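Side-chain contacts in Low temperature requirement C protein (Listeria monocytogenes, PDB 1Y9I), which probably removes the phosphate from phosphatidylglycerophosphate to give phosphatidylglycerol, and binds a calcium and a magnesium ion: residues E11-A14 with R15-I19; L45-C48 with R49-E53; G78-Q82 with P83-I87; E133-G136 with I137-H140. All blocks are in the same frame, centred on the assembly; numbering follows the deposited sequence.

Contact 1. Residues E11-A14 with R15-I19; sequences ESKA and RSWLI
Glu-11 and Arg-15, one helical turn apart, lie side by side and point the same way. Both NE and NH2 of Arg-15 give a hydrogen bond to the same oxygen, OE2 of Glu-11. Together they form a side-on salt bridge. The bond from NE is the shorter and straighter, 2.9 Å to OE2, and uses the anti lone pair of that oxygen. NH2 of Arg-15 reaches OE2 at 3.2 Å from outside the carboxylate plane. The carboxylate and guanidinium planes are 46° apart.

Two residues after Glu-11, Lys-13 lies over a face of the Trp-17 indole. Its CE makes a CH-pi contact over the six-membered ring of Trp-17, 4.1 Å from the centroid. Its NZ stands 4.1 Å from the centroid of the Trp-17 five-membered ring, almost on the ring normal, in a cation-pi contact. A bend at chi2 (62°) turns the lysine chain along the helix to the ring. A water accepts from NZ of Lys-13 and also bonds OG of Ser-16.

All this rides on alpha-helix 9-20. Trp-17 also packs on Ile-69 of helix 59-76 and on Val-81 of the second subunit. NH1 of Arg-15 has a second carboxylate, that of Glu-53. The two carboxylates probably hold the guanidinium in place and offset its charge.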
loop_
_atom_site.group_PDB
_atom_site.type_symbol
_atom_site.label_atom_id
_atom_site.label_comp_id
_atom_site.label_asym_id
_atom_site.label_seq_id
_atom_site.Cartn_x
_atom_site.Cartn_y
_atom_site.Cartn_z
ATOM N N GLU A 11 7.074 21.746 -7.738
ATOM C CA GLU A 11 7.123 22.136 -6.332
ATOM C C GLU A 11 6.519 23.514 -6.100
ATOM O O GLU A 11 5.756 23.712 -5.156
ATOM C CB GLU A 11 8.562 22.128 -5.804
ATOM C CG GLU A 11 8.628 22.222 -4.278
ATOM C CD GLU A 11 10.043 22.245 -3.725
ATOM O OE1 GLU A 11 10.924 21.562 -4.290
ATOM O OE2 GLU A 11 10.267 22.935 -2.705
ATOM N N SER A 12 6.869 24.468 -6.960
ATOM C CA SER A 12 6.355 25.824 -6.834
ATOM C C SER A 12 4.834 25.831 -6.803
ATOM O O SER A 12 4.225 26.418 -5.907
ATOM C CB SER A 12 6.849 26.687 -8.000
ATOM O OG SER A 12 8.264 26.786 -7.999
ATOM N N LYS A 13 4.223 25.172 -7.784
ATOM C CA LYS A 13 2.770 25.114 -7.878
ATOM C C LYS A 13 2.137 24.389 -6.694
ATOM O O LYS A 13 1.082 24.790 -6.210
ATOM C CB LYS A 13 2.348 24.435 -9.187
ATOM C CG LYS A 13 0.847 24.271 -9.354
ATOM C CD LYS A 13 0.127 25.611 -9.394
ATOM C CE LYS A 13 -1.373 25.422 -9.551
ATOM N NZ LYS A 13 -2.118 26.714 -9.603
ATOM N N ALA A 14 2.780 23.320 -6.234
ATOM C CA ALA A 14 2.260 22.556 -5.103
ATOM C C ALA A 14 2.156 23.443 -3.871
ATOM O O ALA A 14 1.122 23.478 -3.201
ATOM C CB ALA A 14 3.168 21.365 -4.809
ATOM N N ARG A 15 3.234 24.161 -3.577
ATOM C CA ARG A 15 3.272 25.043 -2.417
ATOM C C ARG A 15 2.258 26.186 -2.490
ATOM O O ARG A 15 1.523 26.431 -1.535
ATOM C CB ARG A 15 4.681 25.614 -2.244
ATOM C CG ARG A 15 5.735 24.589 -1.834
ATOM C CD ARG A 15 7.120 25.222 -1.829
ATOM N NE ARG A 15 8.167 24.326 -1.337
ATOM C CZ ARG A 15 8.352 24.019 -0.056
ATOM N NH1 ARG A 15 7.561 24.538 0.875
ATOM N NH2 ARG A 15 9.333 23.196 0.295
ATOM N N SER A 16 2.215 26.881 -3.623
ATOM C CA SER A 16 1.292 27.999 -3.784
ATOM C C SER A 16 -0.170 27.570 -3.798
ATOM O O SER A 16 -1.039 28.305 -3.323
ATOM C CB SER A 16 1.615 28.783 -5.065
ATOM O OG SER A 16 1.460 27.979 -6.220
ATOM N N TRP A 17 -0.451 26.385 -4.332
ATOM C CA TRP A 17 -1.829 25.920 -4.381
ATOM C C TRP A 17 -2.327 25.580 -2.981
ATOM O O TRP A 17 -3.477 25.851 -2.646
ATOM C CB TRP A 17 -1.973 24.706 -5.305
ATOM C CG TRP A 17 -3.272 24.716 -6.073
ATOM C CD1 TRP A 17 -4.283 25.630 -5.960
ATOM C CD2 TRP A 17 -3.687 23.787 -7.081
ATOM N NE1 TRP A 17 -5.298 25.332 -6.832
ATOM C CE2 TRP A 17 -4.961 24.203 -7.535
ATOM C CE3 TRP A 17 -3.110 22.642 -7.647
ATOM C CZ2 TRP A 17 -5.669 23.517 -8.528
ATOM C CZ3 TRP A 17 -3.812 21.956 -8.637
ATOM C CH2 TRP A 17 -5.081 22.400 -9.066
ATOM N N LEU A 18 -1.464 24.975 -2.168
ATOM C CA LEU A 18 -1.838 24.646 -0.797
ATOM C C LEU A 18 -2.235 25.945 -0.093
ATOM O O LEU A 18 -3.301 26.036 0.523
ATOM C CB LEU A 18 -0.662 24.002 -0.052
ATOM C CG LEU A 18 -0.449 22.493 -0.190
ATOM C CD1 LEU A 18 0.891 22.100 0.416
ATOM C CD2 LEU A 18 -1.585 21.755 0.506
ATOM N N ILE A 19 -1.364 26.945 -0.199
ATOM C CA ILE A 19 -1.593 28.250 0.419
ATOM C C ILE A 19 -2.872 28.881 -0.117
ATOM O O ILE A 19 -3.667 29.435 0.643
ATOM C CB ILE A 19 -0.393 29.195 0.167
ATOM C CG1 ILE A 19 0.837 28.656 0.906
ATOM C CG2 ILE A 19 -0.733 30.619 0.623
ATOM C CD1 ILE A 19 2.121 29.402 0.624
HETATM O O HOH W 1 -1.263 27.999 -6.967
#

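Contact 2. Residues L45-C48 with R49-E53; sequences LDIC and RQNVE
Asp-46 holds two partners at once, Arg-49 three residues on and Gln-50 four residues on. Its OD1 takes a salt bridge from NH1 of Arg-49 at 3.0 Å, lying at the edge of the guanidinium. Its OD2 accepts a hydrogen bond from NE2 of Gln-50 at 2.9 Å. These are i to i+3 and i to i+4 pairs along alpha-helix 45-56, one of the rods of this helical bundle. The amide comes in from above the carboxylate plane, and that bond is bent, with an angle of 135° at the hydrogen. Asp-46 CG is anti to the backbone N (chi1 -170°), which swings the carboxylate along the helix toward both partners. The arginine chain folds back at chi3 (-58°) to bring its head to the acid. NE of Arg-49 makes a further salt bridge with Asp-26 of helix 25-36, so the arginine ties two helices together.

On another flank, the carbonyl O of Ile-47 accepts twice from Asn-51. The backbone N of Asn-51 approaches at 3.2 Å, and its ND2 reaches the same Ile-47 O at 2.9 Å from the opposite face of the carbonyl plane. The remaining amide atom, OD1, accepts from Arg-157 of helix 143-160. The buried Asn-51 amide is thus fixed from both ends.

Packing is lighter around these bonds. Ile-47 runs alongside Asn-51, with CG1 3.7 Å from ND2. Leu-45 crosses Arg-49 at about a right angle, its methyl CD2 3.4 Å from NH2 of that arginine.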
loop_
_atom_site.group_PDB
_atom_site.type_symbol
_atom_site.label_atom_id
_atom_site.label_comp_id
_atom_site.label_asym_id
_atom_site.label_seq_id
_atom_site.Cartn_x
_atom_site.Cartn_y
_atom_site.Cartn_z
ATOM N N LEU A 45 7.610 24.177 17.751
ATOM C CA LEU A 45 7.139 24.297 16.375
ATOM C C LEU A 45 8.202 24.358 15.280
ATOM O O LEU A 45 8.015 23.786 14.206
ATOM C CB LEU A 45 6.231 25.522 16.253
ATOM C CG LEU A 45 5.374 25.593 14.988
ATOM C CD1 LEU A 45 4.391 24.428 14.985
ATOM C CD2 LEU A 45 4.629 26.919 14.937
ATOM N N ASP A 46 9.315 25.033 15.540
ATOM C CA ASP A 46 10.355 25.175 14.523
ATOM C C ASP A 46 10.834 23.881 13.869
ATOM O O ASP A 46 10.858 23.782 12.641
ATOM C CB ASP A 46 11.565 25.925 15.085
ATOM C CG ASP A 46 12.558 26.313 14.000
ATOM O OD1 ASP A 46 12.197 27.131 13.126
ATOM O OD2 ASP A 46 13.695 25.798 14.012
ATOM N N ILE A 47 11.229 22.896 14.671
ATOM C CA ILE A 47 11.707 21.643 14.099
ATOM C C ILE A 47 10.572 20.926 13.362
ATOM O O ILE A 47 10.813 20.197 12.404
ATOM C CB ILE A 47 12.313 20.705 15.182
ATOM C CG1 ILE A 47 12.883 19.447 14.524
ATOM C CG2 ILE A 47 11.261 20.316 16.197
ATOM C CD1 ILE A 47 14.023 19.712 13.572
ATOM N N CYS A 48 9.338 21.136 13.806
ATOM C CA CYS A 48 8.189 20.523 13.147
ATOM C C CYS A 48 8.047 21.173 11.773
ATOM O O CYS A 48 7.794 20.503 10.775
ATOM C CB CYS A 48 6.921 20.741 13.980
ATOM S SG CYS A 48 6.901 19.840 15.563
ATOM N N ARG A 49 8.235 22.489 11.736
ATOM C CA ARG A 49 8.160 23.257 10.497
ATOM C C ARG A 49 9.195 22.759 9.483
ATOM O O ARG A 49 8.885 22.575 8.298
ATOM C CB ARG A 49 8.404 24.736 10.805
ATOM C CG ARG A 49 8.344 25.662 9.606
ATOM C CD ARG A 49 8.642 27.098 10.030
ATOM N NE ARG A 49 7.707 27.563 11.053
ATOM C CZ ARG A 49 8.066 28.000 12.257
ATOM N NH1 ARG A 49 9.347 28.037 12.606
ATOM N NH2 ARG A 49 7.140 28.399 13.117
ATOM N N GLN A 50 10.424 22.540 9.950
ATOM C CA GLN A 50 11.509 22.070 9.087
ATOM C C GLN A 50 11.201 20.711 8.463
ATOM O O GLN A 50 11.535 20.457 7.308
ATOM C CB GLN A 50 12.816 21.962 9.878
ATOM C CG GLN A 50 13.394 23.287 10.352
ATOM C CD GLN A 50 14.688 23.098 11.120
ATOM O OE1 GLN A 50 15.626 22.472 10.626
ATOM N NE2 GLN A 50 14.745 23.637 12.333
ATOM N N ASN A 51 10.584 19.827 9.236
ATOM C CA ASN A 51 10.254 18.508 8.717
ATOM C C ASN A 51 9.132 18.600 7.685
ATOM O O ASN A 51 9.105 17.827 6.727
ATOM C CB ASN A 51 9.877 17.563 9.863
ATOM C CG ASN A 51 11.102 16.936 10.526
ATOM O OD1 ASN A 51 11.691 15.988 10.002
ATOM N ND2 ASN A 51 11.497 17.477 11.680
ATOM N N VAL A 52 8.214 19.546 7.874
ATOM C CA VAL A 52 7.126 19.730 6.913
ATOM C C VAL A 52 7.750 20.192 5.598
ATOM O O VAL A 52 7.400 19.697 4.524
ATOM C CB VAL A 52 6.104 20.789 7.400
ATOM C CG1 VAL A 52 5.131 21.142 6.271
ATOM C CG2 VAL A 52 5.325 20.254 8.601
ATOM N N GLU A 53 8.689 21.133 5.689
ATOM C CA GLU A 53 9.372 21.649 4.507
ATOM C C GLU A 53 10.052 20.521 3.740
ATOM O O GLU A 53 9.980 20.470 2.510
ATOM C CB GLU A 53 10.412 22.707 4.900
ATOM C CG GLU A 53 9.825 24.023 5.405
ATOM C CD GLU A 53 9.135 24.825 4.310
ATOM O OE1 GLU A 53 9.160 24.384 3.141
ATOM O OE2 GLU A 53 8.569 25.897 4.618
#

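Contact 3. Residues G78-Q82 with P83-I87; sequences GELVQ and PLQNI
This is a local turn contact in which a loop folds onto the first turn of the helix it leads into. The loop leaves helix 59-76 at Gly-78, whose positive phi closes a Schellman motif. It enters helix 84-89 through a cis peptide bond between Gln-82 and Pro-83.

Gln-85 reaches back across the loop. Its OE1 accepts a hydrogen bond from the backbone N of Leu-80 at 3.1 Å, with the donor in the carbonyl plane. The side chain bends at chi2 (58°), and this lays its amide against Gly-78, with OE1 3.3 Å from the glycine CA. NE2 of Gln-85 donates to the carbonyl O of Ala-75, so the same amide spans from the end of the earlier helix to the loop. In return, the backbone N of Gln-85 donates to Val-81 O at 2.8 Å.

Gln-82 folds up over the helix start. Its OE1 accepts from the backbone N of Asn-86 at 3.1 Å, well off the carbonyl axis. A weak bond of 3.3 Å joins NE2 of Gln-82 to OD1 of Asn-86.

Apolar side chains also meet across the turn. CD1 of Leu-80 lies 4.2 Å from CG of Leu-84, and CG2 of Val-81 meets CB of Leu-84 at 4.3 Å. All three also pack on Gln-70 of the second subunit. Leu-84 touches Tyr-95, a calcium ligand.

Two glutamine side chains thus serve backbone N-H groups, one in the loop and one in the helix start. The join around the cis proline is probably fairly rigid as a result.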
loop_
_atom_site.group_PDB
_atom_site.type_symbol
_atom_site.label_atom_id
_atom_site.label_comp_id
_atom_site.label_asym_id
_atom_site.label_seq_id
_atom_site.Cartn_x
_atom_site.Cartn_y
_atom_site.Cartn_z
ATOM N N GLY A 78 -18.153 22.224 -10.365
ATOM C CA GLY A 78 -19.158 21.400 -11.017
ATOM C C GLY A 78 -18.735 20.943 -12.403
ATOM O O GLY A 78 -19.567 20.793 -13.300
ATOM N N GLU A 79 -17.439 20.699 -12.569
ATOM C CA GLU A 79 -16.878 20.271 -13.853
ATOM C C GLU A 79 -16.772 18.754 -14.015
ATOM O O GLU A 79 -16.546 18.258 -15.120
ATOM C CB GLU A 79 -15.483 20.876 -14.035
ATOM C CG GLU A 79 -15.406 22.396 -14.019
ATOM C CD GLU A 79 -15.768 23.021 -15.352
ATOM O OE1 GLU A 79 -15.478 22.405 -16.399
ATOM O OE2 GLU A 79 -16.326 24.141 -15.356
ATOM N N LEU A 80 -16.928 18.010 -12.926
ATOM C CA LEU A 80 -16.817 16.556 -13.000
ATOM C C LEU A 80 -18.053 15.879 -13.565
ATOM O O LEU A 80 -19.168 16.386 -13.441
ATOM C CB LEU A 80 -16.533 15.971 -11.612
ATOM C CG LEU A 80 -15.273 16.461 -10.894
ATOM C CD1 LEU A 80 -15.207 15.816 -9.505
ATOM C CD2 LEU A 80 -14.034 16.104 -11.713
ATOM N N VAL A 81 -17.846 14.727 -14.189
ATOM C CA VAL A 81 -18.948 13.954 -14.735
ATOM C C VAL A 81 -19.680 13.338 -13.548
ATOM O O VAL A 81 -19.086 13.135 -12.483
ATOM C CB VAL A 81 -18.447 12.799 -15.639
ATOM C CG1 VAL A 81 -17.602 13.347 -16.772
ATOM C CG2 VAL A 81 -17.634 11.799 -14.812
ATOM N N GLN A 82 -20.964 13.056 -13.716
ATOM C CA GLN A 82 -21.728 12.422 -12.648
ATOM C C GLN A 82 -21.510 10.924 -12.820
ATOM O O GLN A 82 -21.311 10.451 -13.939
ATOM C CB GLN A 82 -23.223 12.746 -12.770
ATOM C CG GLN A 82 -23.601 14.184 -12.455
ATOM C CD GLN A 82 -23.306 14.576 -11.012
ATOM O OE1 GLN A 82 -22.914 13.739 -10.193
ATOM N NE2 GLN A 82 -23.499 15.855 -10.695
ATOM N N PRO A 83 -21.555 10.153 -11.721
ATOM C CA PRO A 83 -21.795 10.579 -10.339
ATOM C C PRO A 83 -20.533 10.993 -9.570
ATOM O O PRO A 83 -20.606 11.282 -8.374
ATOM C CB PRO A 83 -22.452 9.354 -9.730
ATOM C CG PRO A 83 -21.675 8.250 -10.360
ATOM C CD PRO A 83 -21.554 8.682 -11.813
ATOM N N LEU A 84 -19.385 11.017 -10.242
ATOM C CA LEU A 84 -18.141 11.399 -9.573
ATOM C C LEU A 84 -18.284 12.798 -8.981
ATOM O O LEU A 84 -17.767 13.087 -7.902
ATOM C CB LEU A 84 -16.963 11.366 -10.556
ATOM C CG LEU A 84 -15.584 11.687 -9.955
ATOM C CD1 LEU A 84 -15.161 10.591 -8.980
ATOM C CD2 LEU A 84 -14.559 11.820 -11.067
ATOM N N GLN A 85 -18.993 13.667 -9.699
ATOM C CA GLN A 85 -19.218 15.034 -9.249
ATOM C C GLN A 85 -19.915 15.050 -7.887
ATOM O O GLN A 85 -19.460 15.726 -6.965
ATOM C CB GLN A 85 -20.047 15.800 -10.297
ATOM C CG GLN A 85 -20.523 17.194 -9.891
ATOM C CD GLN A 85 -19.409 18.161 -9.508
ATOM O OE1 GLN A 85 -18.408 18.310 -10.218
ATOM N NE2 GLN A 85 -19.595 18.845 -8.384
ATOM N N ASN A 86 -21.009 14.303 -7.751
ATOM C CA ASN A 86 -21.726 14.261 -6.476
ATOM C C ASN A 86 -20.916 13.534 -5.404
ATOM O O ASN A 86 -20.903 13.942 -4.244
ATOM C CB ASN A 86 -23.079 13.555 -6.615
ATOM C CG ASN A 86 -24.069 14.332 -7.460
ATOM O OD1 ASN A 86 -24.085 15.563 -7.446
ATOM N ND2 ASN A 86 -24.920 13.611 -8.182
ATOM N N ILE A 87 -20.245 12.460 -5.800
ATOM C CA ILE A 87 -19.457 11.662 -4.866
ATOM C C ILE A 87 -18.347 12.468 -4.192
ATOM O O ILE A 87 -18.215 12.454 -2.966
ATOM C CB ILE A 87 -18.857 10.436 -5.586
ATOM C CG1 ILE A 87 -19.988 9.502 -6.017
ATOM C CG2 ILE A 87 -17.869 9.708 -4.674
ATOM C CD1 ILE A 87 -19.537 8.333 -6.874
#

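Contact 4. Residues E133-G136 with I137-H140; sequences EHDG and IAVH
Asp-135 folds its carboxylate over the turn to meet the N-H groups of Ile-137 and Ala-138, and this is the tight half of the contact. Its OD1 accepts from the backbone N of Ile-137 and from the backbone N of Ala-138, each at 2.8 Å. The two donors come from different directions. Ala-138 N meets the syn lone pair of OD1 in a nearly straight bond of 166°. Ile-137 N arrives from above the carboxylate plane. Asp-135 CG sits between its own backbone N and carbonyl carbon (chi1 54°), which curls the acid forward over the turn. CG1 of Ile-137 takes the same kind of rotamer and is pressed against the acid, 3.0 Å from OD1 of Asp-135. The two side chains cross at about a right angle.

The bond from Ile-137 N makes this an Asx turn, and the one from Ala-138 N extends it by a residue. The turn lies in the loop between helices 127-130 and 143-160. Gly-136, at the bend, has a positive phi (93°) that suits a residue without a side chain.

The other half is looser and bridged by solvent. A water accepts from Gly-136 N at 3.1 Å and donates to Ala-138 O at 2.9 Å. Asp-135, Gly-136 and Ile-137 are exposed. Beyond the turn, the loop is pinned to the protein at Val-139, whose backbone N donates to Glu-76 of helix 59-76.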
loop_
_atom_site.group_PDB
_atom_site.type_symbol
_atom_site.label_atom_id
_atom_site.label_comp_id
_atom_site.label_asym_id
_atom_site.label_seq_id
_atom_site.Cartn_x
_atom_site.Cartn_y
_atom_site.Cartn_z
ATOM N N GLU A 133 -15.663 21.564 7.188
ATOM C CA GLU A 133 -16.917 22.270 7.428
ATOM C C GLU A 133 -18.082 21.809 6.553
ATOM O O GLU A 133 -19.232 21.826 6.995
ATOM C CB GLU A 133 -16.714 23.774 7.260
ATOM C CG GLU A 133 -15.849 24.396 8.342
ATOM C CD GLU A 133 -15.792 25.902 8.240
ATOM O OE1 GLU A 133 -16.872 26.532 8.215
ATOM O OE2 GLU A 133 -14.675 26.458 8.189
ATOM N N HIS A 134 -17.788 21.398 5.321
ATOM C CA HIS A 134 -18.824 20.944 4.391
ATOM C C HIS A 134 -19.954 21.965 4.259
ATOM O O HIS A 134 -21.127 21.622 4.392
ATOM C CB HIS A 134 -19.413 19.606 4.853
ATOM C CG HIS A 134 -18.452 18.460 4.783
ATOM N ND1 HIS A 134 -17.303 18.404 5.540
ATOM C CD2 HIS A 134 -18.471 17.327 4.043
ATOM C CE1 HIS A 134 -16.654 17.285 5.269
ATOM N NE2 HIS A 134 -17.342 16.614 4.365
ATOM N N ASP A 135 -19.596 23.216 3.990
ATOM C CA ASP A 135 -20.586 24.281 3.852
ATOM C C ASP A 135 -21.429 24.151 2.586
ATOM O O ASP A 135 -22.351 24.939 2.363
ATOM C CB ASP A 135 -19.897 25.645 3.856
ATOM C CG ASP A 135 -18.798 25.741 2.823
ATOM O OD1 ASP A 135 -18.857 24.997 1.824
ATOM O OD2 ASP A 135 -17.879 26.568 3.000
ATOM N N GLY A 136 -21.106 23.168 1.754
ATOM C CA GLY A 136 -21.861 22.966 0.531
ATOM C C GLY A 136 -21.296 23.667 -0.690
ATOM O O GLY A 136 -21.745 23.411 -1.808
ATOM N N ILE A 137 -20.328 24.558 -0.487
ATOM C CA ILE A 137 -19.708 25.278 -1.597
ATOM C C ILE A 137 -18.234 24.895 -1.738
ATOM O O ILE A 137 -17.750 24.654 -2.844
ATOM C CB ILE A 137 -19.811 26.815 -1.414
ATOM C CG1 ILE A 137 -19.198 27.231 -0.076
ATOM C CG2 ILE A 137 -21.271 27.250 -1.484
ATOM C CD1 ILE A 137 -19.217 28.725 0.173
ATOM N N ALA A 138 -17.527 24.840 -0.614
ATOM C CA ALA A 138 -16.115 24.476 -0.628
ATOM C C ALA A 138 -15.973 22.958 -0.553
ATOM O O ALA A 138 -16.699 22.290 0.180
ATOM C CB ALA A 138 -15.390 25.130 0.543
ATOM N N VAL A 139 -15.035 22.420 -1.321
ATOM C CA VAL A 139 -14.787 20.982 -1.341
ATOM C C VAL A 139 -13.327 20.731 -0.966
ATOM O O VAL A 139 -12.419 21.287 -1.576
ATOM C CB VAL A 139 -15.077 20.397 -2.746
ATOM C CG1 VAL A 139 -14.769 18.911 -2.775
ATOM C CG2 VAL A 139 -16.538 20.628 -3.106
ATOM N N HIS A 140 -13.111 19.903 0.052
ATOM C CA HIS A 140 -11.762 19.587 0.516
ATOM C C HIS A 140 -11.624 18.083 0.709
ATOM O O HIS A 140 -10.871 17.616 1.567
ATOM C CB HIS A 140 -11.480 20.307 1.839
ATOM C CG HIS A 140 -11.436 21.800 1.718
ATOM N ND1 HIS A 140 -10.438 22.463 1.037
ATOM C CD2 HIS A 140 -12.268 22.758 2.195
ATOM C CE1 HIS A 140 -10.656 23.765 1.098
ATOM N NE2 HIS A 140 -11.759 23.970 1.795
HETATM O O HOH W 2 -19.177 20.895 0.873
#

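How the contacts relate
The four contacts follow one another along the chain, each closing before the next opens. Contacts 1 and 2 lie on helices 9-20 and 45-56, with centres about 17 Å apart. They touch through the Arg-15 to Glu-53 salt bridge. Contact 3 joins a loop to helix 84-89, and contact 4 is in the loop before helix 143-160. Both lie on the other side of the chain's centre from contact 2. Their centres are about 15 Å apart, and their nearest atoms about 6 Å. Contacts 2 and 3 are farthest apart, with centres about 37 Å from each other. Helix 59-76 has side chains against contacts 1, 3 and 4. Contacts 1 and 3 both meet the second subunit, so they take part in the tetramer.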